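Local atomic coordinates of conserved hypothetical protein TM0937 (Thermotoga maritima, PDB entry 2ESH), a protein that is of unknown function but, as a member of the PadR-like family with a winged-helix fold, probably binds DNA as a transcriptional regulator. Residues 10-13 against 14-18; 101-104 against 105-108; 25-28 against 29-33. All blocks are in the same frame, centred on the assembly; numbering follows the deposited sequence.

Contact 1. Residues 10-13 against 14-18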
ATOM      1  N   ARG A  10      -8.452   3.782  -4.538  1.00 43.22           N
ATOM      2  CA  ARG A  10      -8.242   2.379  -4.121  1.00 42.80           C
ATOM      3  C   ARG A  10      -6.840   1.878  -4.616  1.00 41.14           C
ATOM      4  O   ARG A  10      -6.068   1.247  -3.842  1.00 39.23           O
ATOM      5  CB  ARG A  10      -9.378   1.520  -4.741  1.00 43.17           C
ATOM      6  CG  ARG A  10      -9.699   0.272  -3.981  1.00 51.33           C
ATOM      7  CD  ARG A  10     -10.417  -0.819  -4.808  1.00 58.12           C
ATOM      8  NE  ARG A  10      -9.450  -1.301  -5.773  1.00 67.36           N
ATOM      9  CZ  ARG A  10      -8.636  -2.348  -5.611  1.00 71.30           C
ATOM     10  NH1 ARG A  10      -8.707  -3.108  -4.507  1.00 72.20           N
ATOM     11  NH2 ARG A  10      -7.755  -2.632  -6.587  1.00 69.98           N
ATOM     12  N   GLY A  11      -6.583   2.156  -5.912  1.00 38.63           N
ATOM     13  CA  GLY A  11      -5.264   2.090  -6.565  1.00 39.30           C
ATOM     14  C   GLY A  11      -4.113   2.678  -5.729  1.00 38.25           C
ATOM     15  O   GLY A  11      -3.143   2.000  -5.463  1.00 38.40           O
ATOM     16  N   TRP A  12      -4.316   3.884  -5.195  1.00 36.98           N
ATOM     17  CA  TRP A  12      -3.301   4.595  -4.487  1.00 35.46           C
ATOM     18  C   TRP A  12      -3.133   3.938  -3.131  1.00 34.89           C
ATOM     19  O   TRP A  12      -2.062   3.717  -2.625  1.00 32.93           O
ATOM     20  CB  TRP A  12      -3.740   6.064  -4.352  1.00 34.13           C
ATOM     21  CG  TRP A  12      -2.738   6.863  -3.590  1.00 31.54           C
ATOM     22  CD1 TRP A  12      -1.624   7.420  -4.105  1.00 29.88           C
ATOM     23  CD2 TRP A  12      -2.752   7.199  -2.185  1.00 29.78           C
ATOM     24  NE1 TRP A  12      -0.903   8.066  -3.112  1.00 32.94           N
ATOM     25  CE2 TRP A  12      -1.567   7.960  -1.927  1.00 28.69           C
ATOM     26  CE3 TRP A  12      -3.644   6.959  -1.136  1.00 30.34           C
ATOM     27  CZ2 TRP A  12      -1.265   8.516  -0.677  1.00 25.90           C
ATOM     28  CZ3 TRP A  12      -3.351   7.511   0.124  1.00 30.70           C
ATOM     29  CH2 TRP A  12      -2.164   8.265   0.350  1.00 31.56           C
ATOM     30  N   TRP A  13      -4.256   3.599  -2.555  1.00 36.90           N
ATOM     31  CA  TRP A  13      -4.274   3.017  -1.234  1.00 36.54           C
ATOM     32  C   TRP A  13      -3.701   1.589  -1.264  1.00 36.89           C
ATOM     33  O   TRP A  13      -3.027   1.167  -0.309  1.00 36.78           O
ATOM     34  CB  TRP A  13      -5.716   3.027  -0.735  1.00 36.79           C
ATOM     35  CG  TRP A  13      -5.803   2.675   0.705  1.00 37.12           C
ATOM     36  CD1 TRP A  13      -6.005   1.451   1.232  1.00 40.03           C
ATOM     37  CD2 TRP A  13      -5.608   3.552   1.790  1.00 36.51           C
ATOM     38  NE1 TRP A  13      -6.043   1.526   2.603  1.00 40.12           N
ATOM     39  CE2 TRP A  13      -5.770   2.808   2.970  1.00 37.60           C
ATOM     40  CE3 TRP A  13      -5.386   4.934   1.888  1.00 43.81           C
ATOM     41  CZ2 TRP A  13      -5.655   3.386   4.254  1.00 44.83           C
ATOM     42  CZ3 TRP A  13      -5.269   5.522   3.192  1.00 42.25           C
ATOM     43  CH2 TRP A  13      -5.396   4.750   4.334  1.00 40.06           C
ATOM     44  N   LEU A  14      -3.949   0.843  -2.346  1.00 35.96           N
ATOM     45  CA  LEU A  14      -3.304  -0.472  -2.497  1.00 36.60           C
ATOM     46  C   LEU A  14      -1.725  -0.394  -2.669  1.00 36.77           C
ATOM     47  O   LEU A  14      -0.959  -0.992  -1.897  1.00 38.07           O
ATOM     48  CB  LEU A  14      -3.979  -1.269  -3.666  1.00 36.36           C
ATOM     49  CG  LEU A  14      -3.547  -2.767  -3.786  1.00 38.69           C
ATOM     50  CD1 LEU A  14      -3.906  -3.674  -2.546  1.00 36.70           C
ATOM     51  CD2 LEU A  14      -4.078  -3.391  -5.132  1.00 39.72           C
ATOM     52  N   ALA A  15      -1.254   0.376  -3.646  1.00 35.52           N
ATOM     53  CA  ALA A  15       0.200   0.572  -3.896  1.00 34.60           C
ATOM     54  C   ALA A  15       0.904   1.007  -2.628  1.00 34.75           C
ATOM     55  O   ALA A  15       1.977   0.508  -2.334  1.00 34.28           O
ATOM     56  CB  ALA A  15       0.426   1.580  -4.988  1.00 34.28           C
ATOM     57  N   SER A  16       0.284   1.947  -1.901  1.00 34.11           N
ATOM     58  CA  SER A  16       0.871   2.563  -0.743  1.00 33.85           C
ATOM     59  C   SER A  16       1.040   1.531   0.298  1.00 33.48           C
ATOM     60  O   SER A  16       2.083   1.459   0.921  1.00 32.85           O
ATOM     61  CB  SER A  16       0.012   3.731  -0.212  1.00 32.24           C
ATOM     62  OG  SER A  16       0.076   4.734  -1.254  1.00 37.41           O
ATOM     63  N   THR A  17      -0.003   0.720   0.483  0.50 33.35           N
ATOM     64  CA  THR A  17      -0.009  -0.273   1.543  0.50 33.18           C
ATOM     65  C   THR A  17       0.978  -1.385   1.256  0.50 32.92           C
ATOM     66  O   THR A  17       1.682  -1.829   2.156  0.50 30.30           O
ATOM     67  CB  THR A  17      -1.401  -0.908   1.699  0.50 33.41           C
ATOM     68  OG1 THR A  17      -2.343   0.118   2.030  0.50 35.99           O
ATOM     69  CG2 THR A  17      -1.371  -1.951   2.774  0.50 29.73           C
ATOM     70  N   ILE A  18       0.983  -1.839  -0.004  1.00 33.97           N
ATOM     71  CA  ILE A  18       1.914  -2.824  -0.463  1.00 36.76           C
ATOM     72  C   ILE A  18       3.367  -2.410  -0.328  1.00 37.56           C
ATOM     73  O   ILE A  18       4.191  -3.242   0.165  1.00 38.79           O
ATOM     74  CB  ILE A  18       1.677  -3.313  -1.869  1.00 38.64           C
ATOM     75  CG1 ILE A  18       0.362  -4.139  -1.983  1.00 40.85           C
ATOM     76  CG2 ILE A  18       2.741  -4.305  -2.215  1.00 41.47           C
ATOM     77  CD1 ILE A  18       0.018  -4.484  -3.549  1.00 37.48           C
TER
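Helix 8-24, the first helix of the winged-helix domain, carries this contact within two turns, where Ser16 and Thr17 each fold a hydroxyl back onto the carbonyl of a tryptophan four residues earlier. Ser16 OG donates to Trp12 O at 2.7 Å, and the amide N of Ser16 reaches the same Trp12 O at 3.0 Å. The two donors approach from opposite faces of the carbonyl plane, so they share the oxygen without competing for one position. In the conformer described here Thr17 OG1 lies 2.7 Å from Trp13 O, which also takes Thr17 N; a second conformer of Thr17 makes the hydroxyl bond less certain. In both residues the hydroxyl stands beside the backbone N and opposite the carbonyl carbon (chi1 -66° in Ser16, -61° in this copy of Thr17), which turns it back along the helix. Ser16 OG also sits over the centre of the Trp12 indole, 3.7 Å above the plane.

On another side of the helix, Arg10 runs alongside Leu14 and brings NH2 to 4.0 Å from Leu14 CD2, while its NH1 bonds to Met49 O. Leu97 of helix 84-116 touches both tryptophans, and Val55 and Leu36 pack on Leu14. The short bond to Trp12 O implies that the buried hydroxyl of Ser16 is satisfied within its own helix, where its side chain meets Ile93 of helix 84-116; the same may hold for Thr17 in the conformer described.

Contact 2. Residues 101-104 against 105-108; sequences KRRI and ETLE
The Thr106 hydroxyl turns back onto the backbone carbonyl of Arg103: Thr106 OG1 donates to Arg103 O at 2.7 Å. The C=O...OG1 angle is 126°, well bent from a straight approach. Leu107 N reaches the same Arg103 O at 3.2 Å from the same face of the carbonyl plane, so one oxygen serves a side chain and the helix backbone together. This depends on the first torsion of Thr106: with chi1 at 61°, OG1 stands between its own backbone N and carbonyl carbon, while CG2 is turned toward Arg102 O, 3.4 Å away.

The Arg103 side chain crosses Thr106 at about a right angle. A bend at chi2 (71°) brings its outer part forward along the helix, where CD and NH1 each approach Thr106 OG1 to 3.9 Å, a contact without a bond. Farther along, its NH2 comes loosely up to Leu107 CD2.

Glu105 and Glu108 send their extended chains back toward the preceding turn. Glu105 CG packs 3.2 Å from Lys101 O, and Glu108 CG lies 3.3 Å from Ile104 O, with the Glu108 carboxylate carbon loosely beside Ile104 CG2. Lys101 NZ and Glu105 OE2 remain 5.6 Å apart, so any attraction between them is probably diffuse.

In the next shell, the i to i+4 amide bonds set the spacing of all these groups, and Arg102 turns to a salt bridge with Asp99 one turn earlier. The predominantly exposed, charged residues and regular backbone bonding belong to the outer half of helix 84-116, the long C-terminal helix that follows wing strand 77-82, consistent with the C-terminal helices of PadR-like proteins.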
ATOM      1  N   LYS A 101      -5.430  13.340   6.637  1.00 34.69           N
ATOM      2  CA  LYS A 101      -5.857  13.314   8.003  1.00 37.11           C
ATOM      3  C   LYS A 101      -6.322  14.698   8.466  1.00 36.73           C
ATOM      4  O   LYS A 101      -7.281  14.794   9.211  1.00 37.51           O
ATOM      5  CB  LYS A 101      -4.790  12.652   8.944  1.00 36.89           C
ATOM      6  CG  LYS A 101      -4.896  13.149  10.363  1.00 39.37           C
ATOM      7  CD  LYS A 101      -3.922  12.514  11.302  1.00 48.86           C
ATOM      8  CE  LYS A 101      -2.535  13.116  11.253  1.00 55.24           C
ATOM      9  NZ  LYS A 101      -1.971  12.742  12.614  1.00 57.61           N
ATOM     10  N   ARG A 102      -5.665  15.757   8.003  1.00 38.51           N
ATOM     11  CA  ARG A 102      -6.021  17.136   8.364  1.00 39.75           C
ATOM     12  C   ARG A 102      -7.353  17.452   7.730  1.00 38.47           C
ATOM     13  O   ARG A 102      -8.232  18.003   8.324  1.00 38.33           O
ATOM     14  CB  ARG A 102      -4.964  18.120   7.843  1.00 40.95           C
ATOM     15  CG  ARG A 102      -4.999  19.566   8.409  1.00 46.13           C
ATOM     16  CD  ARG A 102      -3.821  20.446   7.783  1.00 51.90           C
ATOM     17  NE  ARG A 102      -2.558  19.654   7.762  1.00 51.12           N
ATOM     18  CZ  ARG A 102      -1.894  19.255   6.660  1.00 53.23           C
ATOM     19  NH1 ARG A 102      -2.337  19.521   5.392  1.00 44.32           N
ATOM     20  NH2 ARG A 102      -0.799  18.505   6.853  1.00 54.32           N
ATOM     21  N   ARG A 103      -7.545  17.013   6.512  1.00 38.35           N
ATOM     22  CA  ARG A 103      -8.839  17.272   5.875  1.00 36.20           C
ATOM     23  C   ARG A 103     -10.032  16.568   6.617  1.00 35.68           C
ATOM     24  O   ARG A 103     -11.105  17.147   6.791  1.00 34.96           O
ATOM     25  CB  ARG A 103      -8.729  16.857   4.434  1.00 34.76           C
ATOM     26  CG  ARG A 103     -10.029  16.651   3.789  1.00 41.08           C
ATOM     27  CD  ARG A 103     -10.609  18.082   3.635  1.00 50.49           C
ATOM     28  NE  ARG A 103     -11.913  18.230   3.036  1.00 53.80           N
ATOM     29  CZ  ARG A 103     -12.427  19.450   2.819  1.00 61.51           C
ATOM     30  NH1 ARG A 103     -11.753  20.553   3.159  1.00 58.96           N
ATOM     31  NH2 ARG A 103     -13.615  19.596   2.269  1.00 60.80           N
ATOM     32  N   ILE A 104      -9.809  15.332   7.092  1.00 34.28           N
ATOM     33  CA  ILE A 104     -10.825  14.554   7.800  1.00 32.68           C
ATOM     34  C   ILE A 104     -11.173  15.293   9.089  1.00 34.75           C
ATOM     35  O   ILE A 104     -12.353  15.356   9.495  1.00 32.38           O
ATOM     36  CB  ILE A 104     -10.303  13.077   8.087  1.00 31.28           C
ATOM     37  CG1 ILE A 104     -10.325  12.261   6.814  1.00 29.55           C
ATOM     38  CG2 ILE A 104     -11.137  12.373   9.160  1.00 28.87           C
ATOM     39  CD1 ILE A 104      -9.429  10.938   6.897  1.00 29.55           C
ATOM     40  N   GLU A 105     -10.150  15.847   9.743  1.00 35.50           N
ATOM     41  CA  GLU A 105     -10.402  16.537  11.005  1.00 38.30           C
ATOM     42  C   GLU A 105     -11.107  17.829  10.807  1.00 38.45           C
ATOM     43  O   GLU A 105     -11.798  18.242  11.708  1.00 38.55           O
ATOM     44  CB  GLU A 105      -9.130  16.804  11.809  1.00 38.92           C
ATOM     45  CG  GLU A 105      -8.276  15.603  12.109  1.00 44.68           C
ATOM     46  CD  GLU A 105      -6.916  16.037  12.796  1.00 53.81           C
ATOM     47  OE1 GLU A 105      -6.139  16.929  12.222  1.00 54.18           O
ATOM     48  OE2 GLU A 105      -6.662  15.457  13.908  1.00 50.90           O
ATOM     49  N   THR A 106     -10.962  18.486   9.650  1.00 39.91           N
ATOM     50  CA  THR A 106     -11.741  19.723   9.437  1.00 41.39           C
ATOM     51  C   THR A 106     -13.214  19.352   9.239  1.00 40.06           C
ATOM     52  O   THR A 106     -14.046  20.033   9.721  1.00 40.92           O
ATOM     53  CB  THR A 106     -11.294  20.619   8.232  1.00 41.37           C
ATOM     54  OG1 THR A 106     -11.443  19.854   7.028  1.00 47.52           O
ATOM     55  CG2 THR A 106      -9.838  20.991   8.318  1.00 41.16           C
ATOM     56  N   LEU A 107     -13.512  18.269   8.550  1.00 39.57           N
ATOM     57  CA  LEU A 107     -14.882  17.745   8.440  1.00 40.50           C
ATOM     58  C   LEU A 107     -15.458  17.304   9.756  1.00 39.32           C
ATOM     59  O   LEU A 107     -16.541  17.667  10.060  1.00 40.44           O
ATOM     60  CB  LEU A 107     -14.888  16.479   7.615  1.00 40.21           C
ATOM     61  CG  LEU A 107     -14.675  16.744   6.172  1.00 44.52           C
ATOM     62  CD1 LEU A 107     -14.880  15.310   5.470  1.00 48.20           C
ATOM     63  CD2 LEU A 107     -15.688  17.818   5.685  1.00 42.26           C
ATOM     64  N   GLU A 108     -14.718  16.501  10.512  1.00 39.02           N
ATOM     65  CA  GLU A 108     -15.146  16.040  11.825  1.00 39.49           C
ATOM     66  C   GLU A 108     -15.667  17.192  12.633  1.00 39.88           C
ATOM     67  O   GLU A 108     -16.714  17.055  13.206  1.00 39.86           O
ATOM     68  CB  GLU A 108     -14.063  15.319  12.578  1.00 39.13           C
ATOM     69  CG  GLU A 108     -13.813  13.956  12.100  1.00 41.13           C
ATOM     70  CD  GLU A 108     -12.841  13.232  12.982  1.00 45.81           C
ATOM     71  OE1 GLU A 108     -11.796  13.750  13.321  1.00 50.18           O
ATOM     72  OE2 GLU A 108     -13.074  12.100  13.347  1.00 56.04           O
TER

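Contact 3. Residues 25-28 against 29-33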
ATOM      1  N   LYS A  25       8.875  -5.893   5.743  1.00 38.76           N
ATOM      2  CA  LYS A  25       9.518  -7.196   5.641  1.00 38.54           C
ATOM      3  C   LYS A  25       9.560  -7.638   4.186  1.00 38.51           C
ATOM      4  O   LYS A  25       8.514  -7.952   3.628  1.00 38.00           O
ATOM      5  CB  LYS A  25       8.764  -8.238   6.441  1.00 38.30           C
ATOM      6  CG  LYS A  25       9.401  -9.651   6.449  1.00 40.18           C
ATOM      7  CD  LYS A  25       8.619 -10.677   7.303  1.00 43.18           C
ATOM      8  CE  LYS A  25       7.382 -11.238   6.487  1.00 52.86           C
ATOM      9  NZ  LYS A  25       6.326 -12.067   7.281  1.00 51.50           N
ATOM     10  N   PRO A  26      10.777  -7.716   3.586  1.00 37.73           N
ATOM     11  CA  PRO A  26      10.880  -8.167   2.172  1.00 37.33           C
ATOM     12  C   PRO A  26      10.193  -9.553   2.041  1.00 38.84           C
ATOM     13  O   PRO A  26      10.237 -10.328   3.000  1.00 36.61           O
ATOM     14  CB  PRO A  26      12.378  -8.295   1.990  1.00 38.55           C
ATOM     15  CG  PRO A  26      12.966  -7.283   3.114  1.00 35.76           C
ATOM     16  CD  PRO A  26      12.097  -7.491   4.227  1.00 35.72           C
ATOM     17  N   SER A  27       9.487  -9.811   0.918  1.00 38.58           N
ATOM     18  CA  SER A  27       8.696 -11.023   0.797  1.00 38.93           C
ATOM     19  C   SER A  27       8.172 -11.268  -0.581  1.00 36.76           C
ATOM     20  O   SER A  27       8.390 -10.477  -1.496  1.00 35.03           O
ATOM     21  CB  SER A  27       7.522 -11.030   1.809  1.00 41.98           C
ATOM     22  OG  SER A  27       6.942 -12.359   1.935  1.00 45.75           O
ATOM     23  N   HIS A  28       7.488 -12.394  -0.740  1.00 37.38           N
ATOM     24  CA  HIS A  28       6.911 -12.751  -2.058  1.00 38.36           C
ATOM     25  C   HIS A  28       5.403 -12.418  -2.136  1.00 38.82           C
ATOM     26  O   HIS A  28       4.792 -12.235  -1.138  1.00 39.19           O
ATOM     27  CB  HIS A  28       7.187 -14.207  -2.388  1.00 37.64           C
ATOM     28  CG  HIS A  28       6.671 -15.155  -1.354  1.00 41.67           C
ATOM     29  ND1 HIS A  28       7.411 -15.523  -0.251  1.00 45.36           N
ATOM     30  CD2 HIS A  28       5.481 -15.806  -1.248  1.00 40.54           C
ATOM     31  CE1 HIS A  28       6.707 -16.378   0.481  1.00 46.58           C
ATOM     32  NE2 HIS A  28       5.526 -16.541  -0.091  1.00 43.31           N
ATOM     33  N   GLY A  29       4.871 -12.263  -3.344  1.00 39.56           N
ATOM     34  CA  GLY A  29       3.474 -12.236  -3.635  1.00 41.66           C
ATOM     35  C   GLY A  29       2.538 -12.980  -2.701  1.00 43.31           C
ATOM     36  O   GLY A  29       1.665 -12.348  -2.116  1.00 42.14           O
ATOM     37  N   TYR A  30       2.733 -14.295  -2.518  1.00 44.86           N
ATOM     38  CA  TYR A  30       1.795 -15.096  -1.712  1.00 46.49           C
ATOM     39  C   TYR A  30       1.678 -14.676  -0.249  1.00 46.45           C
ATOM     40  O   TYR A  30       0.556 -14.519   0.275  1.00 48.91           O
ATOM     41  CB  TYR A  30       2.064 -16.618  -1.839  1.00 47.76           C
ATOM     42  CG  TYR A  30       1.152 -17.490  -0.975  1.00 48.37           C
ATOM     43  CD1 TYR A  30      -0.185 -17.813  -1.389  1.00 51.42           C
ATOM     44  CD2 TYR A  30       1.615 -17.981   0.241  1.00 49.67           C
ATOM     45  CE1 TYR A  30      -1.042 -18.655  -0.578  1.00 53.91           C
ATOM     46  CE2 TYR A  30       0.792 -18.807   1.075  1.00 54.35           C
ATOM     47  CZ  TYR A  30      -0.520 -19.141   0.677  1.00 56.08           C
ATOM     48  OH  TYR A  30      -1.260 -19.962   1.528  1.00 59.87           O
ATOM     49  N   GLU A  31       2.813 -14.507   0.421  1.00 46.32           N
ATOM     50  CA  GLU A  31       2.813 -14.108   1.819  1.00 45.87           C
ATOM     51  C   GLU A  31       2.250 -12.655   1.935  1.00 47.11           C
ATOM     52  O   GLU A  31       1.548 -12.333   2.885  1.00 46.48           O
ATOM     53  CB  GLU A  31       4.204 -14.212   2.391  1.00 43.46           C
ATOM     54  CG  GLU A  31       4.280 -14.092   3.872  1.00 46.80           C
ATOM     55  CD  GLU A  31       4.301 -12.601   4.407  1.00 50.90           C
ATOM     56  OE1 GLU A  31       4.640 -11.700   3.628  1.00 49.54           O
ATOM     57  OE2 GLU A  31       4.031 -12.355   5.608  1.00 49.55           O
ATOM     58  N   LEU A  32       2.553 -11.790   0.947  1.00 47.71           N
ATOM     59  CA  LEU A  32       2.107 -10.405   1.022  1.00 47.28           C
ATOM     60  C   LEU A  32       0.609 -10.340   1.101  1.00 47.71           C
ATOM     61  O   LEU A  32       0.071  -9.501   1.825  1.00 49.22           O
ATOM     62  CB  LEU A  32       2.659  -9.549  -0.129  1.00 46.39           C
ATOM     63  CG  LEU A  32       4.085  -9.167   0.296  1.00 47.77           C
ATOM     64  CD1 LEU A  32       5.052  -8.830  -0.826  1.00 48.63           C
ATOM     65  CD2 LEU A  32       4.118  -8.141   1.442  1.00 46.92           C
ATOM     66  N   ALA A  33      -0.052 -11.245   0.390  1.00 48.71           N
ATOM     67  CA  ALA A  33      -1.494 -11.342   0.317  1.00 49.25           C
ATOM     68  C   ALA A  33      -2.082 -11.561   1.676  1.00 50.75           C
ATOM     69  O   ALA A  33      -3.122 -11.014   1.989  1.00 52.35           O
ATOM     70  CB  ALA A  33      -1.876 -12.486  -0.588  1.00 49.95           C
TER
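Glu31 gathers the side chains of Lys25, Ser27 and His28 at the start of helix 29-37. In the tighter part, buried Ser27 donates through OG to Glu31 OE1 at 2.9 Å, meeting it from 40° above the carboxylate plane. Beside it the His28 ring has Glu31 CB over one face, a CH-pi contact 4.0 Å from the ring centroid and displaced toward the rim. Tyr30 CB fills in at the edge of that ring, in its plane, 3.6 Å from His28 CD2. With chi1 at 57°, His28 CG lies between the backbone N and the carbonyl carbon, which swings the imidazole over the first helical turn. His28 O accepts from Leu32 N at 3.1 Å, and Leu32 CD1 lies 3.4 Å from His28 O; the buried Leu32 side chain also touches Leu21 and Leu56.

The solvent side is looser. Exposed Lys25 extends its chain, bends at chi3, and reaches Glu31 OE2 with NZ at 2.9 Å in a salt bridge, although the position of that oxygen is less certain. The Tyr30 ring leads away from the loop toward Tyr53 and Arg77.

Arg35 forms a second salt bridge, to Glu31 OE1. Held there by Arg35 and the Ser27 hydroxyl, the Glu31 carboxylate is probably stabilised in its charged form, with Lys25 a less certain addition, and links the loop to helix 29-37.

In the fold
From the N terminus, contact 1 comes first, inside helix 8-24, and closes no loop. The same helix ends just before contact 3, where 25-28 leads into helix 29-37 and closes the short turn between the two helices; the backbone of Ser27 is also hydrogen-bonded to that of Tyr80, tying this turn to strand 77-82. Contact 2 comes last, far along helix 84-116. The three lie in series, neither nesting nor crossing. Contact 1 sits near the chain centre, its tryptophans against the middle of helix 84-116, while contacts 2 and 3 lie on opposite sides of that centre, their own centres about 33 Å apart. Leu36 joins contact 1 to the helix that contact 3 begins.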